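Local coordinates for hydrogenase expression/formation protein HypE (Desulfovibrio vulgaris subsp. vulgaris, PDB 2Z1U) that binds ATP and magnesium and, as a HypE-family maturation protein, probably takes part in the ATP-dependent assembly of hydrogenases, at residues Leu45-Pro50 with Thr146-Ile151; Leu28-Asn33 with Ile106-Val111. All blocks are in the same frame, centred on the assembly; numbering follows the deposited sequence.

Contact 1: residues Leu45-Pro50 with Thr146-Ile151; sequences LDLTGP and TGIGEI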
ATOM      1  N   LEU A  45     -12.868   5.824  -8.485  1.00 54.25           N
ATOM      2  CA  LEU A  45     -11.929   6.454  -9.394  1.00 55.76           C
ATOM      3  C   LEU A  45     -12.419   6.377 -10.847  1.00 56.59           C
ATOM      4  O   LEU A  45     -12.832   5.316 -11.320  1.00 56.65           O
ATOM      5  CB  LEU A  45     -10.570   5.755  -9.262  1.00 55.45           C
ATOM      6  CG  LEU A  45      -9.471   6.242  -8.308  1.00 57.13           C
ATOM      7  CD1 LEU A  45      -9.933   6.957  -7.047  1.00 56.18           C
ATOM      8  CD2 LEU A  45      -8.511   5.128  -7.991  1.00 56.76           C
ATOM      9  N   ASP A  46     -12.377   7.500 -11.557  1.00 57.97           N
ATOM     10  CA  ASP A  46     -12.673   7.490 -12.990  1.00 59.47           C
ATOM     11  C   ASP A  46     -11.401   7.610 -13.790  1.00 59.60           C
ATOM     12  O   ASP A  46     -10.887   8.711 -13.949  1.00 59.73           O
ATOM     13  CB  ASP A  46     -13.606   8.643 -13.362  1.00 60.09           C
ATOM     14  CG  ASP A  46     -14.983   8.449 -12.845  1.00 62.06           C
ATOM     15  OD1 ASP A  46     -15.577   7.379 -13.125  1.00 65.08           O
ATOM     16  OD2 ASP A  46     -15.473   9.368 -12.159  1.00 64.60           O
ATOM     17  N   LEU A  47     -10.904   6.489 -14.312  1.00 60.60           N
ATOM     18  CA  LEU A  47      -9.608   6.489 -15.008  1.00 61.52           C
ATOM     19  C   LEU A  47      -9.584   5.897 -16.431  1.00 62.32           C
ATOM     20  O   LEU A  47     -10.319   4.955 -16.742  1.00 62.87           O
ATOM     21  CB  LEU A  47      -8.540   5.814 -14.138  1.00 61.36           C
ATOM     22  CG  LEU A  47      -8.038   6.555 -12.900  1.00 60.79           C
ATOM     23  CD1 LEU A  47      -7.246   5.603 -12.004  1.00 61.96           C
ATOM     24  CD2 LEU A  47      -7.181   7.745 -13.296  1.00 60.59           C
ATOM     25  N   THR A  48      -8.714   6.449 -17.284  1.00 62.73           N
ATOM     26  CA  THR A  48      -8.612   5.995 -18.678  1.00 63.48           C
ATOM     27  C   THR A  48      -7.634   4.833 -18.950  1.00 63.14           C
ATOM     28  O   THR A  48      -6.417   5.040 -19.129  1.00 63.58           O
ATOM     29  CB  THR A  48      -8.367   7.176 -19.673  1.00 63.79           C
ATOM     30  OG1 THR A  48      -9.269   8.251 -19.367  1.00 64.86           O
ATOM     31  CG2 THR A  48      -8.605   6.733 -21.135  1.00 64.04           C
ATOM     32  N   GLY A  49      -8.127   3.571 -18.927  1.00 62.95           N
ATOM     33  CA  GLY A  49      -7.717   2.460 -19.765  1.00 62.41           C
ATOM     34  C   GLY A  49      -6.434   1.812 -19.282  1.00 61.70           C
ATOM     35  O   GLY A  49      -6.400   0.978 -18.351  1.00 62.90           O
ATOM     36  N   PRO A  50      -5.322   1.941 -20.100  1.00 60.57           N
ATOM     37  CA  PRO A  50      -4.035   1.370 -19.707  1.00 59.19           C
ATOM     38  C   PRO A  50      -3.489   2.189 -18.547  1.00 57.56           C
ATOM     39  O   PRO A  50      -3.294   3.400 -18.681  1.00 57.12           O
ATOM     40  CB  PRO A  50      -3.163   1.528 -20.962  1.00 59.38           C
ATOM     41  CG  PRO A  50      -4.094   1.995 -22.056  1.00 60.19           C
ATOM     42  CD  PRO A  50      -5.240   2.668 -21.375  1.00 60.52           C
ATOM     43  N   THR A 146       0.541   3.736  -2.471  1.00 48.77           N
ATOM     44  CA  THR A 146       0.351   3.073  -3.756  1.00 49.49           C
ATOM     45  C   THR A 146      -0.160   4.141  -4.721  1.00 50.13           C
ATOM     46  O   THR A 146      -1.017   4.959  -4.368  1.00 48.66           O
ATOM     47  CB  THR A 146      -0.644   1.898  -3.615  1.00 48.94           C
ATOM     48  OG1 THR A 146      -0.140   0.998  -2.621  1.00 50.96           O
ATOM     49  CG2 THR A 146      -0.848   1.138  -4.922  1.00 47.99           C
ATOM     50  N   GLY A 147       0.374   4.123  -5.931  1.00 49.91           N
ATOM     51  CA  GLY A 147       0.027   5.111  -6.914  1.00 50.94           C
ATOM     52  C   GLY A 147      -0.632   4.464  -8.106  1.00 51.27           C
ATOM     53  O   GLY A 147      -0.275   3.344  -8.518  1.00 51.11           O
ATOM     54  N   ILE A 148      -1.573   5.199  -8.679  1.00 51.25           N
ATOM     55  CA  ILE A 148      -2.211   4.791  -9.909  1.00 52.57           C
ATOM     56  C   ILE A 148      -2.192   5.951 -10.911  1.00 52.50           C
ATOM     57  O   ILE A 148      -2.540   7.089 -10.576  1.00 51.97           O
ATOM     58  CB  ILE A 148      -3.652   4.243  -9.648  1.00 52.43           C
ATOM     59  CG1 ILE A 148      -4.199   3.534 -10.885  1.00 55.80           C
ATOM     60  CG2 ILE A 148      -4.605   5.333  -9.177  1.00 54.92           C
ATOM     61  CD1 ILE A 148      -3.908   2.032 -10.846  1.00 61.14           C
ATOM     62  N   GLY A 149      -1.814   5.637 -12.142  1.00 52.65           N
ATOM     63  CA  GLY A 149      -1.726   6.631 -13.194  1.00 54.33           C
ATOM     64  C   GLY A 149      -2.141   6.122 -14.563  1.00 54.61           C
ATOM     65  O   GLY A 149      -2.233   4.918 -14.794  1.00 55.09           O
ATOM     66  N   GLU A 150      -2.353   7.059 -15.476  1.00 54.45           N
ATOM     67  CA  GLU A 150      -2.763   6.764 -16.842  1.00 54.97           C
ATOM     68  C   GLU A 150      -1.526   6.715 -17.758  1.00 54.42           C
ATOM     69  O   GLU A 150      -0.768   7.686 -17.841  1.00 53.74           O
ATOM     70  CB  GLU A 150      -3.776   7.825 -17.298  1.00 55.02           C
ATOM     71  CG  GLU A 150      -5.054   7.796 -16.437  1.00 56.04           C
ATOM     72  CD  GLU A 150      -5.896   9.067 -16.517  1.00 56.84           C
ATOM     73  OE1 GLU A 150      -5.332  10.181 -16.372  1.00 59.64           O
ATOM     74  OE2 GLU A 150      -7.129   8.938 -16.708  1.00 57.74           O
ATOM     75  N   ILE A 151      -1.311   5.588 -18.433  1.00 54.41           N
ATOM     76  CA  ILE A 151      -0.170   5.485 -19.346  1.00 54.70           C
ATOM     77  C   ILE A 151      -0.366   6.418 -20.541  1.00 55.14           C
ATOM     78  O   ILE A 151      -1.465   6.496 -21.109  1.00 54.23           O
ATOM     79  CB  ILE A 151       0.169   4.025 -19.742  1.00 55.15           C
ATOM     80  CG1 ILE A 151       0.733   3.284 -18.519  1.00 55.10           C
ATOM     81  CG2 ILE A 151       1.205   3.990 -20.876  1.00 53.96           C
ATOM     82  CD1 ILE A 151       0.694   1.790 -18.603  1.00 56.31           C
TER
HETATM   83  O   HOH W   1      -4.219   6.293 -20.846  1.00 59.33           O
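In the mixed sheet of the AIR synthase-like N-terminal domain, the turn that leads into strand 50-58, outermost within this chain, is held to strand 141-151 chiefly by the Glu150 carboxylate and the Thr48 backbone. Thr48 N donates to Glu150 OE2 over 3.0 Å, nearly straight at 166°, and uses the oxygen's anti lone pair. Thr48 OG1 adds only a weak bond to the same OE2 at 3.5 Å. The carboxylate reaches the turn because Glu150 CG lies beside its backbone N (chi1 -62°) and the chain beyond stays extended. Its other oxygen, OE1, forms a salt bridge with Arg90, so each oxygen has a partner, which should restrict the carboxylate's rotation. Here the antiparallel pairing of strands 50-58 and 141-151 begins: Ile151 N donates to Pro50 O over 3.0 Å, and a water donates to both Thr48 O and Ile151 O. Nearby, apolar branches meet obliquely, with Leu47 CD1 3.8 Å from Ile148 CG1 and Leu45 CD2 4.1 Å from Ile148 CG2. The other methyl of Leu47, CD2, lies 3.6 Å from Glu150 OE2. Leu45, Asp46 and Pro50 also pair antiparallel with a strand of the second subunit, which carries the sheet across the interface.

Contact 2: residues Leu28-Asn33 with Ile106-Val111; sequences LRHFDN and ILERVV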
ATOM      1  N   LEU A  28      -8.016  13.837   6.401  1.00 56.68           N
ATOM      2  CA  LEU A  28      -8.940  14.483   5.460  1.00 57.17           C
ATOM      3  C   LEU A  28      -8.717  15.982   5.357  1.00 56.84           C
ATOM      4  O   LEU A  28      -8.853  16.563   4.279  1.00 56.99           O
ATOM      5  CB  LEU A  28     -10.402  14.233   5.855  1.00 57.59           C
ATOM      6  CG  LEU A  28     -11.068  13.070   5.133  1.00 60.26           C
ATOM      7  CD1 LEU A  28     -10.312  11.748   5.372  1.00 61.35           C
ATOM      8  CD2 LEU A  28     -12.533  12.977   5.550  1.00 61.58           C
ATOM      9  N   ARG A  29      -8.373  16.605   6.479  1.00 56.67           N
ATOM     10  CA  ARG A  29      -8.151  18.046   6.497  1.00 56.93           C
ATOM     11  C   ARG A  29      -7.005  18.409   5.558  1.00 56.29           C
ATOM     12  O   ARG A  29      -7.136  19.303   4.720  1.00 55.94           O
ATOM     13  CB  ARG A  29      -7.870  18.533   7.915  1.00 57.05           C
ATOM     14  CG  ARG A  29      -8.011  20.039   8.084  1.00 59.90           C
ATOM     15  CD  ARG A  29      -7.816  20.454   9.536  1.00 63.52           C
ATOM     16  NE  ARG A  29      -6.429  20.864   9.764  1.00 67.77           N
ATOM     17  CZ  ARG A  29      -5.530  20.193  10.484  1.00 69.03           C
ATOM     18  NH1 ARG A  29      -5.851  19.060  11.098  1.00 69.12           N
ATOM     19  NH2 ARG A  29      -4.301  20.679  10.611  1.00 70.11           N
ATOM     20  N   HIS A  30      -5.890  17.697   5.688  1.00 56.01           N
ATOM     21  CA  HIS A  30      -4.707  17.963   4.863  1.00 55.55           C
ATOM     22  C   HIS A  30      -4.782  17.446   3.422  1.00 55.39           C
ATOM     23  O   HIS A  30      -4.208  18.060   2.510  1.00 55.47           O
ATOM     24  CB  HIS A  30      -3.446  17.424   5.545  1.00 55.43           C
ATOM     25  CG  HIS A  30      -2.985  18.255   6.700  1.00 55.45           C
ATOM     26  ND1 HIS A  30      -2.101  19.301   6.552  1.00 54.90           N
ATOM     27  CD2 HIS A  30      -3.290  18.205   8.019  1.00 55.36           C
ATOM     28  CE1 HIS A  30      -1.880  19.858   7.730  1.00 55.89           C
ATOM     29  NE2 HIS A  30      -2.589  19.212   8.637  1.00 55.57           N
ATOM     30  N   PHE A  31      -5.474  16.323   3.221  1.00 55.00           N
ATOM     31  CA  PHE A  31      -5.555  15.684   1.897  1.00 54.30           C
ATOM     32  C   PHE A  31      -6.741  16.204   1.070  1.00 54.94           C
ATOM     33  O   PHE A  31      -6.792  15.998  -0.151  1.00 55.19           O
ATOM     34  CB  PHE A  31      -5.597  14.155   2.028  1.00 53.25           C
ATOM     35  CG  PHE A  31      -4.415  13.562   2.785  1.00 52.39           C
ATOM     36  CD1 PHE A  31      -3.212  14.264   2.919  1.00 49.58           C
ATOM     37  CD2 PHE A  31      -4.510  12.293   3.353  1.00 50.46           C
ATOM     38  CE1 PHE A  31      -2.135  13.713   3.619  1.00 51.01           C
ATOM     39  CE2 PHE A  31      -3.428  11.736   4.043  1.00 50.21           C
ATOM     40  CZ  PHE A  31      -2.242  12.447   4.167  1.00 50.68           C
ATOM     41  N   ASP A  32      -7.663  16.870   1.772  1.00 54.88           N
ATOM     42  CA  ASP A  32      -8.835  17.616   1.248  1.00 55.68           C
ATOM     43  C   ASP A  32      -9.215  17.377  -0.211  1.00 54.98           C
ATOM     44  O   ASP A  32      -8.707  18.060  -1.108  1.00 54.80           O
ATOM     45  CB  ASP A  32      -8.646  19.123   1.491  1.00 56.24           C
ATOM     46  CG  ASP A  32      -9.950  19.848   1.759  1.00 59.02           C
ATOM     47  OD1 ASP A  32     -11.042  19.324   1.424  1.00 61.80           O
ATOM     48  OD2 ASP A  32      -9.880  20.964   2.327  1.00 63.97           O
ATOM     49  N   ASN A  33     -10.103  16.403  -0.429  1.00 53.99           N
ATOM     50  CA  ASN A  33     -10.704  16.155  -1.739  1.00 53.09           C
ATOM     51  C   ASN A  33     -11.974  15.317  -1.584  1.00 52.53           C
ATOM     52  O   ASN A  33     -12.095  14.567  -0.612  1.00 52.93           O
ATOM     53  CB  ASN A  33      -9.688  15.523  -2.713  1.00 52.62           C
ATOM     54  CG  ASN A  33      -9.342  14.081  -2.364  1.00 52.81           C
ATOM     55  OD1 ASN A  33     -10.038  13.156  -2.776  1.00 53.46           O
ATOM     56  ND2 ASN A  33      -8.258  13.888  -1.620  1.00 51.11           N
ATOM     57  N   ILE A 106       4.708  15.260  15.345  1.00 56.56           N
ATOM     58  CA  ILE A 106       5.482  14.527  14.335  1.00 55.92           C
ATOM     59  C   ILE A 106       4.531  14.049  13.231  1.00 55.29           C
ATOM     60  O   ILE A 106       4.761  14.306  12.053  1.00 55.03           O
ATOM     61  CB  ILE A 106       6.280  13.341  14.947  1.00 55.66           C
ATOM     62  CG1 ILE A 106       7.400  13.870  15.854  1.00 55.75           C
ATOM     63  CG2 ILE A 106       6.834  12.424  13.840  1.00 56.36           C
ATOM     64  CD1 ILE A 106       8.268  12.793  16.488  1.00 56.04           C
ATOM     65  N   LEU A 107       3.443  13.395  13.632  1.00 54.94           N
ATOM     66  CA  LEU A 107       2.432  12.910  12.695  1.00 54.20           C
ATOM     67  C   LEU A 107       1.833  14.032  11.838  1.00 53.77           C
ATOM     68  O   LEU A 107       1.753  13.895  10.618  1.00 53.94           O
ATOM     69  CB  LEU A 107       1.328  12.147  13.437  1.00 54.10           C
ATOM     70  CG  LEU A 107       0.182  11.571  12.601  1.00 54.11           C
ATOM     71  CD1 LEU A 107       0.662  10.528  11.588  1.00 52.52           C
ATOM     72  CD2 LEU A 107      -0.877  10.978  13.524  1.00 54.24           C
ATOM     73  N   GLU A 108       1.429  15.132  12.473  1.00 53.42           N
ATOM     74  CA  GLU A 108       0.857  16.276  11.755  1.00 53.38           C
ATOM     75  C   GLU A 108       1.833  16.932  10.762  1.00 52.84           C
ATOM     76  O   GLU A 108       1.432  17.302   9.660  1.00 52.87           O
ATOM     77  CB  GLU A 108       0.290  17.328  12.730  1.00 53.72           C
ATOM     78  CG  GLU A 108      -0.251  18.573  12.023  1.00 55.37           C
ATOM     79  CD  GLU A 108      -1.290  19.337  12.821  1.00 58.57           C
ATOM     80  OE1 GLU A 108      -0.971  19.840  13.926  1.00 60.43           O
ATOM     81  OE2 GLU A 108      -2.424  19.458  12.316  1.00 59.45           O
ATOM     82  N   ARG A 109       3.096  17.087  11.157  1.00 52.01           N
ATOM     83  CA  ARG A 109       4.125  17.590  10.250  1.00 51.98           C
ATOM     84  C   ARG A 109       4.301  16.681   9.028  1.00 51.31           C
ATOM     85  O   ARG A 109       4.442  17.162   7.902  1.00 51.08           O
ATOM     86  CB  ARG A 109       5.461  17.730  10.972  1.00 52.60           C
ATOM     87  CG  ARG A 109       5.546  18.936  11.902  1.00 54.97           C
ATOM     88  CD  ARG A 109       7.001  19.183  12.304  1.00 61.28           C
ATOM     89  NE  ARG A 109       7.439  18.278  13.369  1.00 65.25           N
ATOM     90  CZ  ARG A 109       8.706  17.951  13.620  1.00 67.55           C
ATOM     91  NH1 ARG A 109       9.704  18.438  12.879  1.00 68.03           N
ATOM     92  NH2 ARG A 109       8.977  17.121  14.621  1.00 68.61           N
ATOM     93  N   VAL A 110       4.277  15.370   9.258  1.00 50.58           N
ATOM     94  CA  VAL A 110       4.434  14.388   8.176  1.00 50.30           C
ATOM     95  C   VAL A 110       3.220  14.418   7.245  1.00 50.10           C
ATOM     96  O   VAL A 110       3.367  14.427   6.015  1.00 50.20           O
ATOM     97  CB  VAL A 110       4.640  12.970   8.729  1.00 49.75           C
ATOM     98  CG1 VAL A 110       4.538  11.929   7.600  1.00 50.26           C
ATOM     99  CG2 VAL A 110       5.988  12.868   9.439  1.00 50.49           C
ATOM    100  N   VAL A 111       2.029  14.446   7.846  1.00 50.57           N
ATOM    101  CA  VAL A 111       0.769  14.554   7.112  1.00 50.34           C
ATOM    102  C   VAL A 111       0.728  15.854   6.297  1.00 50.25           C
ATOM    103  O   VAL A 111       0.367  15.830   5.121  1.00 49.57           O
ATOM    104  CB  VAL A 111      -0.467  14.431   8.058  1.00 50.63           C
ATOM    105  CG1 VAL A 111      -1.734  14.810   7.332  1.00 49.45           C
ATOM    106  CG2 VAL A 111      -0.569  13.001   8.602  1.00 50.13           C
TER
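Arg29 NH2 donates to Glu108 OE2 over 2.8 Å at 172°, a salt bridge between helices 17-31 and 104-121. The acceptor lies 5° out of the guanidinium plane and is met nearly along its C-O axis, the carboxylate standing almost perpendicular to the guanidinium. A bend at chi3 of Arg29 brings NH2 to this oxygen, while NH1 is bonded to Asp25 O one helical turn back. One guanidinium face lies against His30, whose CD2 sits 3.7 Å above the plane near its rim. Glu108 OE2 also comes to the imidazole edge, 3.7 Å from His30 NE2; Arg29 NH2 lies 3.0 Å from His30 NE2, too badly angled for a hydrogen bond, and this buried nitrogen has no partner in the model. The two helices pack together against strand 87-99 of the N-terminal domain's sheet, Phe31 resting on Cys94 and Val111 on Phe96. Val111 enters between His30 and Phe31: its CG1, anti to its own N (chi1 169°), approaches His30 CB to 3.6 Å and Phe31 CE1 to 3.9 Å. Val111 O stands at the Phe31 ring edge. Asn33 ND2 bonds Phe31 O at 3.0 Å where the helix ends, and OD1 caps the next helix through Leu36 N.

The two contacts show how the N-terminal part of the chain is joined both at the subunit-facing side of a sheet and over its covering helices. Their centres are 23 Å apart and their nearest atoms about 8 Å, so they do not touch, yet their segments alternate along the chain. Strand 87-99 serves both: Tyr91 receives Leu45, Leu47 and Ile148 of contact 1, whereas contact 2 rests on residues farther along it. Contact 2 is the nearer to nucleotide, with the Phe31 side chain about 4 Å from a bound ATP against about 10 Å for that of Leu45. Contact 1 instead borders the second subunit, whereas no other protein chain touches the segments of contact 2.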